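Local coordinates for 5-formyl-3-hydroxy-2-methylpyridine 4-carboxylate 5-dehydrogenase (Mesorhizobium japonicum MAFF 303099, PDB 4OM8), which catalyses the NAD+-dependent oxidation of a pyridine aldehyde in vitamin B6 degradation and can also reduce the same aldehyde with NADH, at residues 125-129 and 130-134; 154-157 and 158-162; 210-213 and 214-218; 222-226 and 227-231. All coordinates share one frame; numbering follows the deposited sequence. Where two conformers were deposited one is given.

Contact 1. Residues 125-129 and 130-134; sequences AHISY and PERMV
Arg-132 turns back over the loop that precedes it and fastens its side chain to the carbonyl of Ser-128 and its backbone N to that of Tyr-129, a local clasp at the entry to strand 133-137 of the Rossmann-type NAD-binding domain. With chi1 at 46°, CG sits between the backbone N and the carbonyl carbon, and a second bend at chi2 curls the chain toward the turn. CB stays 4.0 Å from Tyr-129 O; CG comes to 3.0 Å from that O, and CD passes it almost as closely. NE then gives a hydrogen bond of 2.9 Å to Ser-128 O, and NH2 reaches the same Ser-128 O at 3.0 Å, so the guanidinium holds one oxygen side-on with two nitrogens. That oxygen lies in the guanidinium plane, whereas both donors approach from one face of the carbonyl, NH2 well above its plane. NH2 also makes a weak bond to Ser-128 OG, whose stronger partner is Asp-102, while NH1 turns to the carbonyls of Thr-109 and Gly-106. The backbone closes the turn: Arg-132 N donates to Tyr-129 O at 3.1 Å, with a nearly straight N-H...O angle of 171°. On the apolar side Met-133 CE, brought round by a bend at chi3, meets Ile-127 CG2 at 3.8 Å, and both side chains pack on Val-111. A cation surrounded mainly by carbonyl oxygens, with Asp-102 only a long, weak ion pair away, probably works here more as a multiple N-H donor that fixes the loop's shape than as half of a salt bridge.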
# COMPACT_ATOMS: atom_id res chain seq x y z
N ALA A 125 11.39 24.26 20.44
CA ALA A 125 11.94 24.78 21.69
C ALA A 125 13.35 25.35 21.49
O ALA A 125 13.91 25.96 22.40
CB ALA A 125 11.95 23.69 22.75
N HIS A 126 13.90 25.17 20.29
CA HIS A 126 15.30 25.53 20.04
C HIS A 126 15.47 26.66 19.04
O HIS A 126 16.55 26.84 18.49
CB HIS A 126 16.07 24.31 19.54
CG HIS A 126 16.13 23.20 20.54
ND1 HIS A 126 17.08 23.15 21.54
CD2 HIS A 126 15.35 22.11 20.71
CE1 HIS A 126 16.88 22.07 22.28
NE2 HIS A 126 15.83 21.42 21.79
N ILE A 127 14.41 27.44 18.82
CA ILE A 127 14.51 28.60 17.95
C ILE A 127 13.62 29.73 18.46
O ILE A 127 12.58 29.48 19.08
CB ILE A 127 14.14 28.22 16.49
CG1 ILE A 127 14.72 29.25 15.52
CG2 ILE A 127 12.63 28.02 16.35
CD1 ILE A 127 14.63 28.85 14.06
N SER A 128 14.02 30.98 18.22
CA SER A 128 13.16 32.11 18.54
C SER A 128 11.88 32.04 17.72
O SER A 128 11.88 31.45 16.63
CB SER A 128 13.87 33.44 18.29
OG SER A 128 13.96 33.75 16.91
N TYR A 129 10.82 32.65 18.23
CA TYR A 129 9.52 32.65 17.56
C TYR A 129 9.14 31.25 17.07
O TYR A 129 9.03 31.00 15.87
CB TYR A 129 9.51 33.67 16.40
CG TYR A 129 9.46 35.08 16.93
CD1 TYR A 129 8.24 35.66 17.28
CD2 TYR A 129 10.62 35.81 17.13
CE1 TYR A 129 8.18 36.95 17.80
CE2 TYR A 129 10.56 37.12 17.64
CZ TYR A 129 9.34 37.66 17.97
OH TYR A 129 9.27 38.93 18.49
N PRO A 130 8.93 30.33 18.01
CA PRO A 130 8.64 28.93 17.66
C PRO A 130 7.35 28.80 16.87
O PRO A 130 7.11 27.74 16.28
CB PRO A 130 8.52 28.24 19.03
CG PRO A 130 8.19 29.36 19.99
CD PRO A 130 8.90 30.56 19.47
N GLU A 131 6.54 29.85 16.86
CA GLU A 131 5.27 29.81 16.14
C GLU A 131 5.46 29.71 14.63
O GLU A 131 4.53 29.28 13.93
CB GLU A 131 4.41 31.03 16.46
CG GLU A 131 4.24 31.28 17.94
CD GLU A 131 5.37 32.11 18.52
OE1 GLU A 131 6.27 32.52 17.75
OE2 GLU A 131 5.34 32.39 19.72
N ARG A 132 6.63 30.10 14.12
CA ARG A 132 6.90 30.00 12.68
C ARG A 132 7.73 28.75 12.35
O ARG A 132 8.27 28.63 11.23
CB ARG A 132 7.60 31.26 12.14
CG ARG A 132 8.79 31.82 12.96
CD ARG A 132 10.04 30.92 12.96
NE ARG A 132 11.07 31.52 13.81
CZ ARG A 132 11.98 32.39 13.37
NH1 ARG A 132 12.01 32.75 12.09
NH2 ARG A 132 12.86 32.92 14.23
N MET A 133 7.84 27.83 13.30
CA MET A 133 8.47 26.54 13.02
C MET A 133 7.42 25.45 12.91
O MET A 133 6.47 25.41 13.68
CB MET A 133 9.50 26.15 14.08
CG MET A 133 9.99 24.71 13.90
SD MET A 133 11.44 24.28 14.85
CE MET A 133 12.72 25.12 13.93
N VAL A 134 7.60 24.57 11.93
CA VAL A 134 6.59 23.60 11.55
C VAL A 134 7.27 22.38 10.94
O VAL A 134 8.41 22.47 10.47
CB VAL A 134 5.61 24.24 10.53
CG1 VAL A 134 6.32 24.60 9.22
CG2 VAL A 134 4.40 23.36 10.25

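Contact 2. Residues 154-157 and 158-162; sequences EKTA and PQTVA
This is a helix-start contact: Ala-157, at the N-cap position, and Thr-156 before it fold against the first turn of helix 158-170, in the crossover from strand 147-151 to strand 174-178 of the Rossmann-type domain. The backbone supplies the polar part. Ala-157 O accepts from Thr-160 N at 2.9 Å, a bent bond (132° at the hydrogen) whose donor stands well above the carbonyl plane, and more weakly from Val-161 N at 3.4 Å. Pro-158 occupies the first helical position, where its lack of an N-H costs no helical bond; its CD lies 3.8 Å from Ala-157 CB. The amide oxygen of Gln-159, swung round by a bend at chi2, also approaches Ala-157, OE1 lying 3.7 Å from its CB.

Carbon atoms carry the rest. Thr-156 holds CG2 anti to its own nitrogen, and from there the methyl comes 3.9 Å from Thr-160 CB and 4.0 Å from Val-161 CG2. One methyl thus touches both, each side chain running roughly perpendicular to the threonine. The hydroxyls have other partners: Thr-156 OG1 bonds to Met-133 O and Gly-153 N, and Thr-160 OG1 to Glu-131 O. Both threonines also touch Val-134 of strand 133-137. Each thus divides its labour, its carbon side packing within the helix start and its oxygen tying that start to the neighbouring chain segment, while Ala-157, having no polar side chain, cannot itself cap the helix with one.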
# COMPACT_ATOMS: atom_id res chain seq x y z
N GLU A 154 3.19 22.08 19.25
CA GLU A 154 2.29 22.70 20.21
C GLU A 154 2.25 24.22 20.10
O GLU A 154 1.21 24.83 20.34
CB GLU A 154 2.68 22.28 21.63
CG GLU A 154 1.72 22.76 22.70
CD GLU A 154 0.39 22.03 22.67
OE1 GLU A 154 0.29 20.98 22.01
OE2 GLU A 154 -0.56 22.52 23.32
N LYS A 155 3.37 24.82 19.71
CA LYS A 155 3.48 26.27 19.65
C LYS A 155 3.35 26.82 18.23
O LYS A 155 3.40 28.03 18.02
CB LYS A 155 4.82 26.73 20.25
CG LYS A 155 4.99 26.46 21.74
CD LYS A 155 6.33 27.03 22.22
CE LYS A 155 6.55 26.79 23.71
NZ LYS A 155 5.44 27.35 24.54
N THR A 156 3.19 25.95 17.24
CA THR A 156 3.11 26.41 15.85
C THR A 156 1.83 27.20 15.59
O THR A 156 0.74 26.76 15.95
CB THR A 156 3.19 25.24 14.86
OG1 THR A 156 4.40 24.50 15.06
CG2 THR A 156 3.14 25.73 13.43
N ALA A 157 1.95 28.37 14.97
CA ALA A 157 0.78 29.16 14.62
C ALA A 157 -0.01 28.47 13.52
O ALA A 157 0.57 27.93 12.58
CB ALA A 157 1.18 30.55 14.17
N PRO A 158 -1.34 28.46 13.64
CA PRO A 158 -2.18 27.93 12.56
C PRO A 158 -1.85 28.59 11.22
O PRO A 158 -1.87 27.90 10.20
CB PRO A 158 -3.60 28.28 13.02
CG PRO A 158 -3.50 28.22 14.51
CD PRO A 158 -2.13 28.79 14.84
N GLN A 159 -1.52 29.88 11.23
CA GLN A 159 -1.13 30.59 10.01
C GLN A 159 0.10 29.97 9.34
O GLN A 159 0.22 29.96 8.12
CB GLN A 159 -0.86 32.06 10.32
CG GLN A 159 -2.11 32.88 10.68
CD GLN A 159 -2.65 32.57 12.07
OE1 GLN A 159 -1.94 32.02 12.93
NE2 GLN A 159 -3.91 32.92 12.31
N THR A 160 1.02 29.45 10.14
CA THR A 160 2.23 28.83 9.61
C THR A 160 1.87 27.57 8.84
O THR A 160 2.35 27.34 7.72
CB THR A 160 3.21 28.51 10.75
OG1 THR A 160 3.56 29.74 11.40
CG2 THR A 160 4.47 27.80 10.22
N VAL A 161 1.00 26.77 9.45
CA VAL A 161 0.52 25.56 8.80
C VAL A 161 -0.20 25.91 7.50
O VAL A 161 0.05 25.30 6.46
CB VAL A 161 -0.41 24.76 9.74
CG1 VAL A 161 -1.07 23.61 9.00
CG2 VAL A 161 0.37 24.24 10.95
N ALA A 162 -1.08 26.90 7.55
CA ALA A 162 -1.82 27.27 6.35
C ALA A 162 -0.89 27.77 5.24
O ALA A 162 -1.07 27.42 4.08
CB ALA A 162 -2.87 28.30 6.66

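Contact 3. Residues 210-213 and 214-218; sequences EDLD and TCVSW
Leu-212 and Val-216 run alongside one another in the same direction, one turn apart on an alpha-helix whose other faces carry quite different chemistry. Helix 209-226 belongs to the C-terminal domain of the 3-hydroxyacyl-CoA dehydrogenase family, and its regular i to i+4 ladder sets the spacing of all these side chains. Val-216 N bonds to Leu-212 O at 2.8 Å, close to the line of the carbonyl bond, with Cys-215 N to Asp-211 O and Ser-217 N to Asp-213 O as the neighbouring rungs. Beside the first of these rungs, Val-216 CG2 touches both Leu-212 methyls, CD1 and CD2, each at 4.0 Å. The leucine fork reaches this place because CG stands anti to the backbone nitrogen (chi1 -178°), and it continues toward Ala-198 and Val-202 of helix 187-203.

Asp-213 and Ser-217, also one turn apart, instead serve the dimer. The two carboxylate oxygens of Asp-213 accept from the backbone nitrogens of Met-230 and Ala-231 of the second subunit, at the start of its helix 229-236, and Ser-217 OG bonds to Ile-224 O of that subunit. The carboxylate thus faces the positive end of a helix dipole, which probably stabilises its charge.

A third direction leads through water. A chi1 of -63° puts OG1 of Thr-214 on the side of its backbone nitrogen, near Glu-210 O. One water links this residue to the preceding turn, donating to Asp-211 OD1 at 2.7 Å and hydrogen-bonded to Thr-214 OG1 at 2.7 Å.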
# COMPACT_ATOMS: atom_id res chain seq x y z
N GLU A 210 9.92 -13.10 0.28
CA GLU A 210 9.64 -12.69 -1.10
C GLU A 210 8.17 -12.89 -1.43
O GLU A 210 7.60 -12.13 -2.22
CB GLU A 210 10.54 -13.43 -2.10
CG GLU A 210 10.21 -14.89 -2.29
CD GLU A 210 10.87 -15.81 -1.26
OE1 GLU A 210 11.02 -17.00 -1.58
OE2 GLU A 210 11.22 -15.35 -0.16
N ASP A 211 7.54 -13.89 -0.81
CA ASP A 211 6.11 -14.12 -1.02
C ASP A 211 5.26 -13.10 -0.25
O ASP A 211 4.19 -12.70 -0.71
CB ASP A 211 5.74 -15.53 -0.59
CG ASP A 211 6.38 -16.58 -1.47
OD1 ASP A 211 6.72 -16.27 -2.63
OD2 ASP A 211 6.54 -17.73 -1.00
N LEU A 212 5.73 -12.69 0.92
CA LEU A 212 5.13 -11.58 1.64
C LEU A 212 5.06 -10.36 0.70
O LEU A 212 4.03 -9.70 0.57
CB LEU A 212 5.94 -11.25 2.91
CG LEU A 212 5.50 -10.15 3.88
CD1 LEU A 212 5.71 -8.72 3.34
CD2 LEU A 212 4.06 -10.36 4.33
N ASP A 213 6.18 -10.06 0.05
CA ASP A 213 6.23 -8.91 -0.83
C ASP A 213 5.28 -9.04 -2.02
O ASP A 213 4.58 -8.10 -2.35
CB ASP A 213 7.66 -8.65 -1.29
CG ASP A 213 8.48 -7.92 -0.24
OD1 ASP A 213 7.97 -7.74 0.90
OD2 ASP A 213 9.63 -7.53 -0.54
N THR A 214 5.23 -10.22 -2.65
CA THR A 214 4.27 -10.43 -3.74
C THR A 214 2.84 -10.20 -3.25
O THR A 214 2.03 -9.53 -3.90
CB THR A 214 4.41 -11.84 -4.29
OG1 THR A 214 5.72 -11.98 -4.84
CG2 THR A 214 3.34 -12.13 -5.37
N CYS A 215 2.56 -10.76 -2.09
CA CYS A 215 1.25 -10.67 -1.48
C CYS A 215 0.84 -9.23 -1.20
O CYS A 215 -0.25 -8.80 -1.58
CB CYS A 215 1.24 -11.49 -0.18
SG CYS A 215 -0.38 -11.62 0.61
N VAL A 216 1.72 -8.49 -0.54
CA VAL A 216 1.37 -7.14 -0.11
C VAL A 216 1.47 -6.11 -1.26
O VAL A 216 0.62 -5.24 -1.38
CB VAL A 216 2.23 -6.71 1.10
CG1 VAL A 216 1.95 -5.27 1.48
CG2 VAL A 216 1.96 -7.65 2.30
N SER A 217 2.48 -6.24 -2.12
CA SER A 217 2.56 -5.34 -3.26
C SER A 217 1.31 -5.41 -4.12
O SER A 217 0.74 -4.38 -4.50
CB SER A 217 3.78 -5.65 -4.13
OG SER A 217 4.95 -5.16 -3.50
N TRP A 218 0.88 -6.62 -4.45
CA TRP A 218 -0.24 -6.77 -5.36
C TRP A 218 -1.59 -6.73 -4.68
O TRP A 218 -2.56 -6.20 -5.23
CB TRP A 218 -0.10 -8.09 -6.12
CG TRP A 218 0.93 -8.03 -7.20
CD1 TRP A 218 2.14 -8.68 -7.24
CD2 TRP A 218 0.82 -7.31 -8.44
NE1 TRP A 218 2.79 -8.39 -8.42
CE2 TRP A 218 2.00 -7.55 -9.17
CE3 TRP A 218 -0.15 -6.47 -8.99
CZ2 TRP A 218 2.22 -7.00 -10.43
CZ3 TRP A 218 0.07 -5.92 -10.24
CH2 TRP A 218 1.25 -6.19 -10.94
O HOH W 1 6.37 -14.59 -4.74

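Contact 4. Residues 222-226 and 227-231; sequences YKIAV and IGPMA
Ile-224 and Pro-229 face each other across a tight bend, where the chain leaves helix 209-226 and enters helix 229-236 through Ile-227 and the N-cap residue Gly-228. Apolar contacts come first. Ile-224 CD1 lies 4.1 Å from Pro-229 CG, the two side chains crossing at about a right angle. With CG1 beside the backbone nitrogen (chi1 -69°) and a further bend at chi2, the isoleucine turns its end toward the proline. On another side of the bend Val-226 CG1 meets Ile-227 CG1 at 3.9 Å, and Ile-227 continues onto Leu-232 and Met-235 of the second helix.

Polar contacts belong to the backbone. Ile-227 N bonds to Lys-223 O at 2.8 Å, in the carbonyl plane, an i to i+4 bond. Ile-224 CA adds a CA-H...O contact of 3.2 Å to Ile-227 O, 158° at the hydrogen, and Ile-224 CD1 comes to 3.5 Å from the same Ile-227 O. With an alanine here CD1 is lost, which would probably open a gap beside the Pro-229 ring and over Ile-227 O.

Links to the second subunit form the third group: Tyr-222 OH bonds to Leu-298 O of the second subunit, and Lys-223 NZ to Asn-140 O of the second subunit. The corner thus combines one backbone hydrogen bond with apolar packing, while the polar ends of Tyr-222 and Lys-223 find partners across the dimer interface.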
# COMPACT_ATOMS: atom_id res chain seq x y z
N TYR A 222 -0.84 -2.04 -4.51
CA TYR A 222 -1.42 -1.82 -5.83
C TYR A 222 -2.83 -1.25 -5.72
O TYR A 222 -3.16 -0.24 -6.35
CB TYR A 222 -1.39 -3.16 -6.58
CG TYR A 222 -2.19 -3.31 -7.85
CD1 TYR A 222 -2.08 -2.41 -8.90
CD2 TYR A 222 -3.00 -4.43 -8.03
CE1 TYR A 222 -2.80 -2.60 -10.07
CE2 TYR A 222 -3.70 -4.63 -9.18
CZ TYR A 222 -3.61 -3.72 -10.20
OH TYR A 222 -4.33 -3.95 -11.35
N LYS A 223 -3.65 -1.85 -4.86
CA LYS A 223 -5.03 -1.41 -4.65
C LYS A 223 -5.09 -0.04 -3.98
O LYS A 223 -5.84 0.84 -4.41
CB LYS A 223 -5.78 -2.45 -3.80
CG LYS A 223 -7.20 -2.08 -3.42
CD LYS A 223 -7.96 -3.29 -2.83
CE LYS A 223 -8.28 -4.35 -3.88
NZ LYS A 223 -8.88 -5.61 -3.32
N ILE A 224 -4.31 0.14 -2.92
CA ILE A 224 -4.35 1.37 -2.11
C ILE A 224 -3.79 2.57 -2.86
O ILE A 224 -4.19 3.72 -2.61
CB ILE A 224 -3.60 1.16 -0.77
CG1 ILE A 224 -4.37 0.18 0.13
CG2 ILE A 224 -3.37 2.48 -0.04
CD1 ILE A 224 -5.56 0.79 0.82
N ALA A 225 -2.87 2.33 -3.79
CA ALA A 225 -2.39 3.40 -4.67
C ALA A 225 -3.54 4.06 -5.44
O ALA A 225 -3.54 5.28 -5.67
CB ALA A 225 -1.34 2.86 -5.64
N VAL A 226 -4.50 3.25 -5.86
CA VAL A 226 -5.66 3.72 -6.61
C VAL A 226 -6.82 4.14 -5.70
O VAL A 226 -7.55 5.09 -5.99
CB VAL A 226 -6.14 2.62 -7.58
CG1 VAL A 226 -7.36 3.06 -8.35
CG2 VAL A 226 -5.01 2.26 -8.55
N ILE A 227 -6.97 3.42 -4.59
CA ILE A 227 -8.09 3.60 -3.68
C ILE A 227 -7.59 3.71 -2.24
O ILE A 227 -7.17 2.72 -1.68
CB ILE A 227 -9.08 2.41 -3.77
CG1 ILE A 227 -9.50 2.15 -5.22
CG2 ILE A 227 -10.31 2.69 -2.90
CD1 ILE A 227 -9.95 0.72 -5.46
N GLY A 228 -7.64 4.90 -1.65
CA GLY A 228 -7.15 5.08 -0.29
C GLY A 228 -7.94 4.28 0.73
O GLY A 228 -9.06 3.86 0.46
N PRO A 229 -7.35 4.06 1.92
CA PRO A 229 -7.99 3.20 2.93
C PRO A 229 -9.44 3.57 3.31
O PRO A 229 -10.25 2.66 3.48
CB PRO A 229 -7.08 3.35 4.16
CG PRO A 229 -5.76 3.82 3.63
CD PRO A 229 -6.05 4.60 2.37
N MET A 230 -9.76 4.85 3.47
CA MET A 230 -11.12 5.21 3.86
C MET A 230 -12.07 4.90 2.70
O MET A 230 -13.15 4.33 2.89
CB MET A 230 -11.19 6.68 4.28
CG MET A 230 -10.33 7.03 5.51
SD MET A 230 -10.77 6.08 7.00
CE MET A 230 -9.45 4.90 7.04
N ALA A 231 -11.66 5.27 1.49
CA ALA A 231 -12.40 4.91 0.28
C ALA A 231 -12.54 3.41 0.11
O ALA A 231 -13.58 2.93 -0.36
CB ALA A 231 -11.72 5.52 -0.96

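How the contacts relate
The four contacts form two pairs, one per domain. Contacts 1 and 2 adjoin, their centres about 10 Å apart, tied by Met-133 O to Thr-156 OG1 at 2.6 Å and Glu-131 O to Thr-160 OG1 at 2.8 Å, probable hydrogen bonds. In contact 1 the Met-133 side chain is about 12 Å from NAD and about 8 Å from that of the NAD-binding Lys-94; in contact 2, Val-161 is about 12 Å, side chain to side chain, from His-137, inferred to matter for catalysis. Contacts 3 and 4 share helix 209-226, and across the dimer each meets the other's copy. Contacts 1 and 3, centres about 43 Å apart, lie on opposite sides of the chain's centre.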